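Local coordinates for Rab GDP dissociation inhibitor alpha (Naegleria fowleri, PDB 6C87), which probably binds GDP-bound, prenylated Rab GTPases, slows the release of their GDP and retrieves them from membranes for reuse in vesicle traffic, at residues D57-K62 with Y80-I85; A72-S77 with N357-A362; E110-E115 with F350-A355. One frame throughout, in Å; residues are numbered along the deposited sequence.

Contact 1 of 3, residues D57-K62 with Y80-I85; sequences DQMFEK and YNIDLI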
loop_
_atom_site.group_PDB
_atom_site.type_symbol
_atom_site.label_atom_id
_atom_site.label_comp_id
_atom_site.label_asym_id
_atom_site.label_seq_id
_atom_site.Cartn_x
_atom_site.Cartn_y
_atom_site.Cartn_z
ATOM N N ASP A 57 7.534 47.641 -11.566
ATOM C CA ASP A 57 6.972 48.248 -12.772
ATOM C C ASP A 57 5.774 47.446 -13.266
ATOM O O ASP A 57 4.761 48.016 -13.692
ATOM C CB ASP A 57 8.025 48.330 -13.879
ATOM C CG ASP A 57 9.146 49.324 -13.579
ATOM O OD1 ASP A 57 10.261 49.116 -14.108
ATOM O OD2 ASP A 57 8.942 50.279 -12.799
ATOM N N GLN A 58 5.880 46.115 -13.226
ATOM C CA GLN A 58 4.783 45.258 -13.664
ATOM C C GLN A 58 3.581 45.370 -12.730
ATOM O O GLN A 58 2.433 45.312 -13.184
ATOM C CB GLN A 58 5.263 43.806 -13.779
ATOM C CG GLN A 58 6.259 43.569 -14.918
ATOM C CD GLN A 58 6.914 42.192 -14.882
ATOM O OE1 GLN A 58 7.155 41.617 -13.812
ATOM N NE2 GLN A 58 7.206 41.655 -16.064
ATOM N N MET A 59 3.822 45.519 -11.422
ATOM C CA MET A 59 2.721 45.739 -10.483
ATOM C C MET A 59 1.992 47.040 -10.795
ATOM O O MET A 59 0.757 47.080 -10.834
ATOM C CB MET A 59 3.244 45.762 -9.052
ATOM C CG MET A 59 3.745 44.429 -8.562
ATOM S SD MET A 59 2.426 43.261 -8.223
ATOM C CE MET A 59 1.657 43.974 -6.783
ATOM N N PHE A 60 2.748 48.120 -11.015
ATOM C CA PHE A 60 2.131 49.407 -11.321
ATOM C C PHE A 60 1.399 49.386 -12.661
ATOM O O PHE A 60 0.340 50.007 -12.795
ATOM C CB PHE A 60 3.177 50.520 -11.288
ATOM C CG PHE A 60 3.311 51.170 -9.941
ATOM C CD1 PHE A 60 3.907 50.493 -8.883
ATOM C CD2 PHE A 60 2.817 52.447 -9.720
ATOM C CE1 PHE A 60 4.021 51.087 -7.637
ATOM C CE2 PHE A 60 2.927 53.051 -8.474
ATOM C CZ PHE A 60 3.530 52.371 -7.430
ATOM N N GLU A 61 1.942 48.696 -13.672
ATOM C CA GLU A 61 1.191 48.571 -14.921
ATOM C C GLU A 61 -0.106 47.801 -14.693
ATOM O O GLU A 61 -1.176 48.220 -15.149
ATOM C CB GLU A 61 2.040 47.906 -16.006
ATOM N N LYS A 62 -0.045 46.714 -13.921
ATOM C CA LYS A 62 -1.227 45.882 -13.726
ATOM C C LYS A 62 -2.289 46.592 -12.889
ATOM O O LYS A 62 -3.480 46.520 -13.208
ATOM C CB LYS A 62 -0.826 44.549 -13.085
ATOM C CG LYS A 62 -1.988 43.611 -12.771
ATOM C CD LYS A 62 -1.500 42.253 -12.296
ATOM C CE LYS A 62 -2.651 41.283 -12.047
ATOM N NZ LYS A 62 -3.312 40.835 -13.300
ATOM N N TYR A 80 12.143 43.597 -6.861
ATOM C CA TYR A 80 10.895 42.994 -6.408
ATOM C C TYR A 80 10.578 41.739 -7.207
ATOM O O TYR A 80 10.621 41.756 -8.439
ATOM C CB TYR A 80 9.732 43.971 -6.544
ATOM C CG TYR A 80 9.694 45.076 -5.526
ATOM C CD1 TYR A 80 10.306 46.301 -5.770
ATOM C CD2 TYR A 80 9.009 44.909 -4.331
ATOM C CE1 TYR A 80 10.244 47.332 -4.835
ATOM C CE2 TYR A 80 8.941 45.923 -3.393
ATOM C CZ TYR A 80 9.559 47.132 -3.647
ATOM O OH TYR A 80 9.490 48.128 -2.699
ATOM N N ASN A 81 10.196 40.674 -6.500
ATOM C CA ASN A 81 9.687 39.441 -7.102
ATOM C C ASN A 81 8.402 39.134 -6.351
ATOM O O ASN A 81 8.380 38.297 -5.446
ATOM C CB ASN A 81 10.702 38.273 -7.003
ATOM C CG ASN A 81 11.937 38.496 -7.844
ATOM O OD1 ASN A 81 11.883 38.490 -9.070
ATOM N ND2 ASN A 81 13.065 38.696 -7.179
ATOM N N ILE A 82 7.328 39.817 -6.731
ATOM C CA ILE A 82 6.079 39.781 -5.980
ATOM C C ILE A 82 5.212 38.652 -6.525
ATOM O O ILE A 82 4.691 38.732 -7.641
ATOM C CB ILE A 82 5.349 41.128 -6.046
ATOM C CG1 ILE A 82 6.184 42.216 -5.367
ATOM C CG2 ILE A 82 3.986 41.017 -5.396
ATOM C CD1 ILE A 82 5.724 43.629 -5.658
ATOM N N ASP A 83 5.057 37.596 -5.729
ATOM C CA ASP A 83 4.148 36.507 -6.059
ATOM C C ASP A 83 2.721 36.958 -5.783
ATOM O O ASP A 83 2.377 37.283 -4.641
ATOM C CB ASP A 83 4.494 35.272 -5.228
ATOM C CG ASP A 83 5.863 34.715 -5.554
ATOM O OD1 ASP A 83 6.226 34.664 -6.750
ATOM O OD2 ASP A 83 6.581 34.342 -4.606
ATOM N N LEU A 84 1.886 36.972 -6.823
ATOM C CA LEU A 84 0.515 37.449 -6.660
ATOM C C LEU A 84 -0.308 36.523 -5.774
ATOM O O LEU A 84 -1.281 36.968 -5.152
ATOM C CB LEU A 84 -0.142 37.616 -8.021
ATOM C CG LEU A 84 0.470 38.705 -8.906
ATOM C CD1 LEU A 84 -0.176 38.706 -10.288
ATOM C CD2 LEU A 84 0.299 40.043 -8.234
ATOM N N ILE A 85 0.050 35.243 -5.713
ATOM C CA ILE A 85 -0.620 34.297 -4.822
ATOM C C ILE A 85 0.433 33.599 -3.968
ATOM O O ILE A 85 0.837 32.464 -4.265
ATOM C CB ILE A 85 -1.483 33.302 -5.612
ATOM C CG1 ILE A 85 -2.479 34.063 -6.500
ATOM C CG2 ILE A 85 -2.212 32.376 -4.648
ATOM C CD1 ILE A 85 -3.412 33.184 -7.332
#
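M59 reaches across from helix 56-64 and puts its side chain between I82 and L84. The tight part lies here, among buried residues. CG of M59 touches CD1 of I82 at 3.6 Å. Further along, SD of M59 lies 3.9 Å from CG2 of I82 and is equally near CD2 of L84. The methionine therefore uses both branches of the isoleucine, first the CD1 end and then the CG2 methyl. It crosses the isoleucine at a slant, but runs past the leucine in the opposite direction. Bends at chi2 (-73°) and chi3 (-69°) curl the M59 chain, so that CE comes back to within 4.0 Å of CG2 of I82.

The loose part is one turn further along the helix, at exposed K62. Its chain runs out straight until it bends at chi4. Only CE touches, at 4.0 Å from CD1 of L84, so the aliphatic end of the lysine touches one methyl of the leucine.

The strand side is held by other means. I82 pairs with L54 in the antiparallel sheet 53-54/82-83, and just beyond it L84 bonds A52, both through the backbone. I312 packs on I82 and L84. The helix thus packs over the two-stranded sheet, and M59 and K62 also touch strand 389-400, on F391 and Y393.

No hydrogen bond or ion pair crosses between the two segments. The contact is apolar, and its hold must come from shape and burial rather than from directed polar bonds.

Contact 2 of 3, residues A72-S77 with N357-A362; sequences ASLGRS and NGKYIA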
loop_
_atom_site.group_PDB
_atom_site.type_symbol
_atom_site.label_atom_id
_atom_site.label_comp_id
_atom_site.label_asym_id
_atom_site.label_seq_id
_atom_site.Cartn_x
_atom_site.Cartn_y
_atom_site.Cartn_z
ATOM N N ALA A 72 10.258 56.670 -6.575
ATOM C CA ALA A 72 11.613 56.242 -6.253
ATOM C C ALA A 72 11.721 55.718 -4.824
ATOM O O ALA A 72 12.546 54.844 -4.545
ATOM C CB ALA A 72 12.579 57.408 -6.477
ATOM N N SER A 73 10.871 56.205 -3.920
ATOM C CA SER A 73 10.930 55.790 -2.523
ATOM C C SER A 73 10.669 54.297 -2.330
ATOM O O SER A 73 11.002 53.750 -1.271
ATOM C CB SER A 73 9.916 56.605 -1.720
ATOM O OG SER A 73 8.593 56.345 -2.168
ATOM N N LEU A 74 10.089 53.624 -3.323
ATOM C CA LEU A 74 9.833 52.195 -3.218
ATOM C C LEU A 74 11.044 51.344 -3.561
ATOM O O LEU A 74 11.020 50.141 -3.284
ATOM C CB LEU A 74 8.659 51.805 -4.109
ATOM C CG LEU A 74 7.309 52.295 -3.605
ATOM C CD1 LEU A 74 6.252 52.007 -4.655
ATOM C CD2 LEU A 74 6.958 51.617 -2.272
ATOM N N GLY A 75 12.080 51.923 -4.164
ATOM C CA GLY A 75 13.284 51.180 -4.470
ATOM C C GLY A 75 13.292 50.649 -5.887
ATOM O O GLY A 75 12.418 50.943 -6.707
ATOM N N ARG A 76 14.302 49.825 -6.165
ATOM C CA ARG A 76 14.513 49.321 -7.516
ATOM C C ARG A 76 13.419 48.349 -7.928
ATOM O O ARG A 76 13.163 47.356 -7.243
ATOM C CB ARG A 76 15.861 48.625 -7.622
ATOM C CG ARG A 76 16.972 49.523 -8.021
ATOM C CD ARG A 76 18.166 48.709 -8.451
ATOM N NE ARG A 76 18.050 48.151 -9.800
ATOM C CZ ARG A 76 18.226 48.856 -10.914
ATOM N NH1 ARG A 76 18.497 50.154 -10.841
ATOM N NH2 ARG A 76 18.118 48.265 -12.097
ATOM N N SER A 77 12.800 48.621 -9.075
ATOM C CA SER A 77 11.699 47.789 -9.532
ATOM C C SER A 77 12.138 46.340 -9.681
ATOM O O SER A 77 11.413 45.415 -9.293
ATOM C CB SER A 77 11.160 48.322 -10.856
ATOM O OG SER A 77 10.336 47.352 -11.473
ATOM N N ASN A 357 16.205 45.873 -0.052
ATOM C CA ASN A 357 16.633 45.962 1.337
ATOM C C ASN A 357 15.808 46.998 2.086
ATOM O O ASN A 357 15.683 48.148 1.650
ATOM C CB ASN A 357 18.110 46.322 1.410
ATOM C CG ASN A 357 18.970 45.165 1.844
ATOM O OD1 ASN A 357 18.583 44.378 2.710
ATOM N ND2 ASN A 357 20.164 45.072 1.272
ATOM N N GLY A 358 15.255 46.585 3.224
ATOM C CA GLY A 358 14.400 47.432 4.027
ATOM C C GLY A 358 12.936 47.395 3.655
ATOM O O GLY A 358 12.132 48.089 4.295
ATOM N N LYS A 359 12.555 46.586 2.671
ATOM C CA LYS A 359 11.172 46.495 2.236
ATOM C C LYS A 359 10.592 45.135 2.598
ATOM O O LYS A 359 11.295 44.121 2.645
ATOM C CB LYS A 359 11.037 46.747 0.729
ATOM C CG LYS A 359 11.287 48.195 0.297
ATOM C CD LYS A 359 10.219 49.128 0.889
ATOM C CE LYS A 359 10.043 50.426 0.089
ATOM N NZ LYS A 359 11.241 51.319 0.090
ATOM N N TYR A 360 9.295 45.138 2.866
ATOM C CA TYR A 360 8.556 43.949 3.255
ATOM C C TYR A 360 7.317 43.848 2.376
ATOM O O TYR A 360 6.687 44.863 2.055
ATOM C CB TYR A 360 8.152 44.007 4.749
ATOM C CG TYR A 360 9.301 44.257 5.726
ATOM C CD1 TYR A 360 9.890 45.519 5.831
ATOM C CD2 TYR A 360 9.776 43.242 6.567
ATOM C CE1 TYR A 360 10.931 45.762 6.712
ATOM C CE2 TYR A 360 10.826 43.483 7.467
ATOM C CZ TYR A 360 11.391 44.754 7.530
ATOM O OH TYR A 360 12.420 45.033 8.402
ATOM N N ILE A 361 6.987 42.628 1.967
ATOM C CA ILE A 361 5.755 42.334 1.249
ATOM C C ILE A 361 4.843 41.603 2.220
ATOM O O ILE A 361 5.191 40.521 2.710
ATOM C CB ILE A 361 5.993 41.468 0.003
ATOM C CG1 ILE A 361 7.149 41.993 -0.847
ATOM C CG2 ILE A 361 4.710 41.393 -0.805
ATOM C CD1 ILE A 361 6.963 43.405 -1.345
ATOM N N ALA A 362 3.709 42.208 2.543
ATOM C CA ALA A 362 2.695 41.578 3.381
ATOM C C ALA A 362 1.436 41.452 2.543
ATOM O O ALA A 362 0.920 42.452 2.029
ATOM C CB ALA A 362 2.432 42.374 4.663
#
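Two peptide groups of the 72-77 loop meet the amine of K359. The S73 carbonyl takes the hydrogen bond: NZ of K359 lies 2.8 Å from O of S73, in the carbonyl plane, with a C=O...N angle of 145°. The next peptide, between L74 and G75, turns one face to the same amine, and NZ sits above it, 3.6 Å from O of L74. The oxygen of that group also accepts a hydrogen bond from OH of Y80.

The lysine chain gets there by bending at chi2 (-65°) and again at chi4 (-65°). CE of K359 passes 3.5 Å from O of L74. CE of K359 also touches CD2 of L74 at 4.1 Å, where the two side chains cross at about a right angle.

S73 and L74 belong to a short 3-10 turn, closed by a hydrogen bond from N of G75 to O of A72. The ammonium group meets the carbonyl end of this turn, which is probably electrostatically favourable. The contact is small and partly buried. L74 packs on L56 and F60 of helix 56-64 and on I314 of strand 302-315. K359 packs on I314 too, just before strand 360-367, which runs antiparallel to both 302-315 and 343-349.

Contact 3 of 3, residues E110-E115 with F350-A355; sequences EFALVE and FTHHVA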
loop_
_atom_site.group_PDB
_atom_site.type_symbol
_atom_site.label_atom_id
_atom_site.label_comp_id
_atom_site.label_asym_id
_atom_site.label_seq_id
_atom_site.Cartn_x
_atom_site.Cartn_y
_atom_site.Cartn_z
ATOM N N GLU A 110 17.056 26.948 -3.670
ATOM C CA GLU A 110 17.250 27.019 -2.229
ATOM C C GLU A 110 15.933 27.326 -1.522
ATOM O O GLU A 110 15.243 28.289 -1.872
ATOM C CB GLU A 110 18.286 28.078 -1.856
ATOM C CG GLU A 110 18.434 28.229 -0.348
ATOM C CD GLU A 110 19.394 29.326 0.051
ATOM O OE1 GLU A 110 20.053 29.902 -0.847
ATOM O OE2 GLU A 110 19.474 29.620 1.267
ATOM N N PHE A 111 15.608 26.533 -0.503
ATOM C CA PHE A 111 14.497 26.833 0.389
ATOM C C PHE A 111 15.051 27.506 1.637
ATOM O O PHE A 111 16.024 27.026 2.230
ATOM C CB PHE A 111 13.716 25.570 0.760
ATOM C CG PHE A 111 12.871 25.036 -0.357
ATOM C CD1 PHE A 111 11.740 25.715 -0.770
ATOM C CD2 PHE A 111 13.211 23.860 -1.005
ATOM C CE1 PHE A 111 10.955 25.229 -1.809
ATOM C CE2 PHE A 111 12.430 23.370 -2.046
ATOM C CZ PHE A 111 11.304 24.056 -2.448
ATOM N N ALA A 112 14.432 28.619 2.025
ATOM C CA ALA A 112 14.816 29.378 3.206
ATOM C C ALA A 112 13.679 29.396 4.216
ATOM O O ALA A 112 12.499 29.343 3.850
ATOM C CB ALA A 112 15.204 30.806 2.834
ATOM N N LEU A 113 14.044 29.469 5.494
ATOM C CA LEU A 113 13.047 29.370 6.553
ATOM C C LEU A 113 12.273 30.677 6.715
ATOM O O LEU A 113 12.748 31.766 6.372
ATOM C CB LEU A 113 13.709 28.955 7.871
ATOM C CG LEU A 113 14.869 29.757 8.474
ATOM C CD1 LEU A 113 14.340 30.843 9.420
ATOM C CD2 LEU A 113 15.943 28.871 9.139
ATOM N N VAL A 114 11.056 30.543 7.195
ATOM C CA VAL A 114 10.213 31.661 7.585
ATOM C C VAL A 114 10.430 31.923 9.069
ATOM O O VAL A 114 10.485 30.985 9.878
ATOM C CB VAL A 114 8.742 31.345 7.255
ATOM C CG1 VAL A 114 7.827 32.459 7.720
ATOM C CG2 VAL A 114 8.596 31.087 5.754
ATOM N N GLU A 115 10.539 33.200 9.441
ATOM C CA GLU A 115 10.988 33.521 10.793
ATOM C C GLU A 115 9.872 33.497 11.833
ATOM O O GLU A 115 10.151 33.278 13.012
ATOM C CB GLU A 115 11.707 34.868 10.803
ATOM C CG GLU A 115 13.031 34.808 10.062
ATOM C CD GLU A 115 13.714 36.158 9.931
ATOM O OE1 GLU A 115 13.479 37.047 10.781
ATOM O OE2 GLU A 115 14.497 36.326 8.977
ATOM N N PHE A 350 13.374 41.192 1.888
ATOM C CA PHE A 350 14.701 41.030 1.310
ATOM C C PHE A 350 15.325 39.691 1.678
ATOM O O PHE A 350 16.153 39.170 0.925
ATOM C CB PHE A 350 15.607 42.185 1.769
ATOM C CG PHE A 350 15.390 42.608 3.223
ATOM C CD1 PHE A 350 14.357 43.483 3.573
ATOM C CD2 PHE A 350 16.232 42.143 4.237
ATOM C CE1 PHE A 350 14.153 43.867 4.894
ATOM C CE2 PHE A 350 16.035 42.536 5.569
ATOM C CZ PHE A 350 14.990 43.402 5.892
ATOM N N THR A 351 14.938 39.111 2.823
ATOM C CA THR A 351 15.561 37.866 3.266
ATOM C C THR A 351 15.237 36.696 2.350
ATOM O O THR A 351 15.972 35.701 2.358
ATOM C CB THR A 351 15.165 37.509 4.710
ATOM O OG1 THR A 351 13.738 37.450 4.844
ATOM C CG2 THR A 351 15.754 38.500 5.696
ATOM N N HIS A 352 14.163 36.786 1.569
ATOM C CA HIS A 352 13.904 35.814 0.519
ATOM C C HIS A 352 14.152 36.393 -0.868
ATOM O O HIS A 352 13.811 35.753 -1.868
ATOM C CB HIS A 352 12.478 35.278 0.644
ATOM C CG HIS A 352 12.292 34.336 1.795
ATOM N ND1 HIS A 352 11.876 34.754 3.044
ATOM C CD2 HIS A 352 12.524 33.005 1.903
ATOM C CE1 HIS A 352 11.819 33.713 3.857
ATOM N NE2 HIS A 352 12.213 32.641 3.192
ATOM N N HIS A 353 14.777 37.575 -0.942
ATOM C CA HIS A 353 15.073 38.269 -2.198
ATOM C C HIS A 353 13.820 38.462 -3.048
ATOM O O HIS A 353 13.825 38.241 -4.260
ATOM C CB HIS A 353 16.155 37.554 -3.000
ATOM C CG HIS A 353 17.521 37.723 -2.432
ATOM N ND1 HIS A 353 18.147 36.742 -1.697
ATOM C CD2 HIS A 353 18.359 38.785 -2.436
ATOM C CE1 HIS A 353 19.331 37.180 -1.304
ATOM N NE2 HIS A 353 19.479 38.420 -1.732
ATOM N N VAL A 354 12.727 38.851 -2.399
ATOM C CA VAL A 354 11.520 39.261 -3.104
ATOM C C VAL A 354 11.260 40.762 -3.006
ATOM O O VAL A 354 10.332 41.259 -3.666
ATOM C CB VAL A 354 10.293 38.453 -2.633
ATOM C CG1 VAL A 354 10.548 36.964 -2.873
ATOM C CG2 VAL A 354 9.996 38.716 -1.149
ATOM N N ALA A 355 12.039 41.495 -2.216
ATOM C CA ALA A 355 11.858 42.929 -2.059
ATOM C C ALA A 355 13.218 43.557 -1.834
ATOM O O ALA A 355 14.142 42.885 -1.359
ATOM C CB ALA A 355 10.918 43.248 -0.890
HETATM O O HOH W 1 13.234 35.591 6.726
#
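H352 meets strand 111-121 with the edge of its ring. NE2 points at O of A112, in the ring plane, in a weak hydrogen bond of 3.4 Å that is nearly straight at 165°. O of L113 lies at the same edge, 3.3 Å from CE1 of H352. The methyl of A112 comes in from one side of the ring plane, with CB 3.5 Å from NE2 of H352. Two successive carbonyls thus lie near one edge of the histidine, A112 in the ring plane and L113 somewhat off it.

A second link is made through water. The water donates to OE2 of E115 at 2.7 Å and also bonds OG1 of T351 at 2.7 Å. The two side chains come from opposite directions, and CG2 of T351 lies 4.1 Å from OE2 of E115. E115 reaches the water with its chain extended beyond CG.

The next shell holds these groups in place. The ring of H352 meets Y236 edge-to-face. N of K326 binds OE1 of E115, which leaves OE2 for the water. OG of S349 hydrogen-bonds OG1 of T351.

Y236 also pairs with A112 through the backbone, as strand 111-121 runs antiparallel to 234-237. Segment 350-355 lies in the loop between strands 343-349 and 360-367. Through H352 and T351 this loop meets the start of strand 111-121, where F111 makes backbone hydrogen bonds to the second subunit.

How the contacts relate
Contacts 1 and 2 cross along the chain, their centres about 12 Å apart. Contact 3 is nested inside the long loop closed by contact 2, and contact 1 closes before it opens. Its centre is about 15 Å from that of contact 2 and about 17 Å from that of contact 1. Y80 joins the first two: besides its bond to the 72-77 loop, its ring packs on I361. N81 joins contact 1 to contact 3 through V354 and H353. F350 of contact 3 packs against G358 and Y360 of contact 2. The mixed sheet carries contacts 2 and 3, and helix 56-64 packs on its strand 389-400. Residues distant in sequence thus form one region.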